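Local coordinates for kinesin-like protein (Caenorhabditis elegans, PDB 5X3E) that probably moves along microtubules as a kinesin-6 motor, using ATP bound and hydrolysed by its P-loop motor domain, at residues Asn151-Arg156 against Met213-Phe218. Numbering follows the deposited sequence.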
loop_
_atom_site.group_PDB
_atom_site.type_symbol
_atom_site.label_atom_id
_atom_site.label_comp_id
_atom_site.label_asym_id
_atom_site.label_seq_id
_atom_site.Cartn_x
_atom_site.Cartn_y
_atom_site.Cartn_z
ATOM N N ASN A 151 -7.692 0.867 15.933
ATOM C CA ASN A 151 -8.800 1.472 16.666
ATOM C C ASN A 151 -10.131 0.810 16.332
ATOM O O ASN A 151 -11.009 0.716 17.196
ATOM C CB ASN A 151 -8.884 2.969 16.366
ATOM C CG ASN A 151 -7.679 3.727 16.867
ATOM O OD1 ASN A 151 -6.919 3.225 17.696
ATOM N ND2 ASN A 151 -7.498 4.949 16.371
ATOM N N SER A 152 -10.300 0.341 15.095
ATOM C CA SER A 152 -11.607 -0.057 14.592
ATOM C C SER A 152 -11.891 -1.553 14.677
ATOM O O SER A 152 -13.058 -1.945 14.553
ATOM C CB SER A 152 -11.764 0.394 13.138
ATOM O OG SER A 152 -11.549 1.787 13.021
ATOM N N ILE A 153 -10.878 -2.401 14.886
ATOM C CA ILE A 153 -11.115 -3.839 14.972
ATOM C C ILE A 153 -11.422 -4.206 16.415
ATOM O O ILE A 153 -11.017 -3.520 17.359
ATOM C CB ILE A 153 -9.922 -4.659 14.435
ATOM C CG1 ILE A 153 -8.690 -4.478 15.321
ATOM C CG2 ILE A 153 -9.625 -4.307 12.986
ATOM C CD1 ILE A 153 -7.441 -5.100 14.744
ATOM N N ASN A 154 -12.172 -5.290 16.583
ATOM C CA ASN A 154 -12.444 -5.885 17.881
ATOM C C ASN A 154 -12.024 -7.346 17.851
ATOM O O ASN A 154 -11.682 -7.896 16.801
ATOM C CB ASN A 154 -13.928 -5.765 18.256
ATOM C CG ASN A 154 -14.434 -4.343 18.166
ATOM O OD1 ASN A 154 -13.812 -3.418 18.691
ATOM N ND2 ASN A 154 -15.562 -4.156 17.486
ATOM N N ASN A 155 -12.039 -7.969 19.028
ATOM C CA ASN A 155 -11.715 -9.389 19.169
ATOM C C ASN A 155 -10.331 -9.696 18.603
ATOM O O ASN A 155 -10.107 -10.741 17.990
ATOM C CB ASN A 155 -12.772 -10.268 18.501
ATOM C CG ASN A 155 -14.148 -10.092 19.108
ATOM O OD1 ASN A 155 -14.289 -9.588 20.222
ATOM N ND2 ASN A 155 -15.174 -10.527 18.382
ATOM N N ARG A 156 -9.395 -8.775 18.804
ATOM C CA ARG A 156 -8.009 -9.026 18.433
ATOM C C ARG A 156 -7.414 -10.015 19.430
ATOM O O ARG A 156 -7.420 -9.760 20.636
ATOM C CB ARG A 156 -7.206 -7.727 18.451
ATOM C CG ARG A 156 -6.002 -7.721 17.530
ATOM C CD ARG A 156 -5.005 -6.649 17.932
ATOM N NE ARG A 156 -4.292 -7.076 19.129
ATOM C CZ ARG A 156 -4.455 -6.572 20.344
ATOM N NH1 ARG A 156 -5.316 -5.584 20.563
ATOM N NH2 ARG A 156 -3.743 -7.066 21.347
ATOM N N MET A 213 -16.418 -12.327 14.293
ATOM C CA MET A 213 -15.098 -12.750 13.878
ATOM C C MET A 213 -14.057 -12.368 14.917
ATOM O O MET A 213 -14.153 -11.341 15.595
ATOM C CB MET A 213 -14.724 -12.140 12.524
ATOM C CG MET A 213 -15.632 -12.587 11.394
ATOM S SD MET A 213 -15.319 -14.293 10.899
ATOM C CE MET A 213 -14.388 -14.048 9.400
ATOM N N VAL A 214 -13.095 -13.219 15.033
ATOM C CA VAL A 214 -11.874 -12.976 15.777
ATOM C C VAL A 214 -10.785 -12.627 14.773
ATOM O O VAL A 214 -10.827 -13.071 13.621
ATOM C CB VAL A 214 -11.531 -14.219 16.614
ATOM C CG1 VAL A 214 -10.206 -14.078 17.185
ATOM C CG2 VAL A 214 -12.508 -14.318 17.754
ATOM N N CYS A 215 -9.803 -11.826 15.184
ATOM C CA CYS A 215 -8.843 -11.344 14.202
ATOM C C CYS A 215 -7.446 -11.191 14.790
ATOM O O CYS A 215 -7.242 -11.175 16.007
ATOM C CB CYS A 215 -9.289 -10.006 13.610
ATOM S SG CYS A 215 -9.119 -8.625 14.772
ATOM N N SER A 216 -6.488 -11.044 13.876
ATOM C CA SER A 216 -5.104 -10.709 14.172
ATOM C C SER A 216 -4.538 -9.984 12.959
ATOM O O SER A 216 -4.991 -10.193 11.830
ATOM C CB SER A 216 -4.262 -11.953 14.491
ATOM O OG SER A 216 -2.933 -11.583 14.809
ATOM N N VAL A 217 -3.545 -9.132 13.189
ATOM C CA VAL A 217 -2.975 -8.308 12.130
ATOM C C VAL A 217 -1.572 -8.814 11.812
ATOM O O VAL A 217 -0.738 -8.990 12.711
ATOM C CB VAL A 217 -2.955 -6.817 12.514
ATOM C CG1 VAL A 217 -2.340 -5.989 11.390
ATOM C CG2 VAL A 217 -4.367 -6.330 12.808
ATOM N N PHE A 218 -1.322 -9.051 10.534
ATOM C CA PHE A 218 -0.009 -9.415 10.031
ATOM C C PHE A 218 0.400 -8.380 8.999
ATOM O O PHE A 218 -0.443 -7.873 8.254
ATOM C CB PHE A 218 -0.018 -10.819 9.409
ATOM C CG PHE A 218 -0.197 -11.933 10.408
ATOM C CD1 PHE A 218 0.897 -12.662 10.854
ATOM C CD2 PHE A 218 -1.456 -12.255 10.896
ATOM C CE1 PHE A 218 0.740 -13.692 11.771
ATOM C CE2 PHE A 218 -1.619 -13.283 11.814
ATOM C CZ PHE A 218 -0.521 -14.002 12.254
#
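Met213 O is gripped by two donors: the side-chain amide of Asn155, with ND2 at 3.1 Å, and the hydroxyl of Tyr209. The Asn155 N-H reaches it nearly straight (161° at the hydrogen); Met213 O lies close to the Asn155 amide plane, yet the N-H comes from above the carbonyl plane of Met213. With CG of Asn155 anti to its carbonyl carbon (chi1 -61°), the amide is carried to Met213, at the start of strand 213-225, and Asn155 CB rests 3.4 Å from Met213 O. Two residues further along the strand, Cys215 N donates to the backbone O of the same Asn155 at 3.0 Å, while CG1 of Val214 sits against that oxygen. Cys215 in turn bonds through its backbone to Val157, so the chain leaving helix 141-152 runs briefly beside strand 213-225 of the central mixed sheet in this kinesin motor domain, P-loop NTPase in fold. Replacing Asn155 with alanine removes the ND2 donor and is likely to leave Met213 O with only the Tyr209 hydroxyl of these two donors. Further along, Arg156 CA points its hydrogen at Cys215 O, 3.3 Å away. On the side facing Ile153, the Cys215 sulfur lies 3.3 Å from Asn154 O, and CD1 of Ile153 reaches past it to CG2 of Val217 at 3.8 Å. Asn154 itself turns its amide to Asp211.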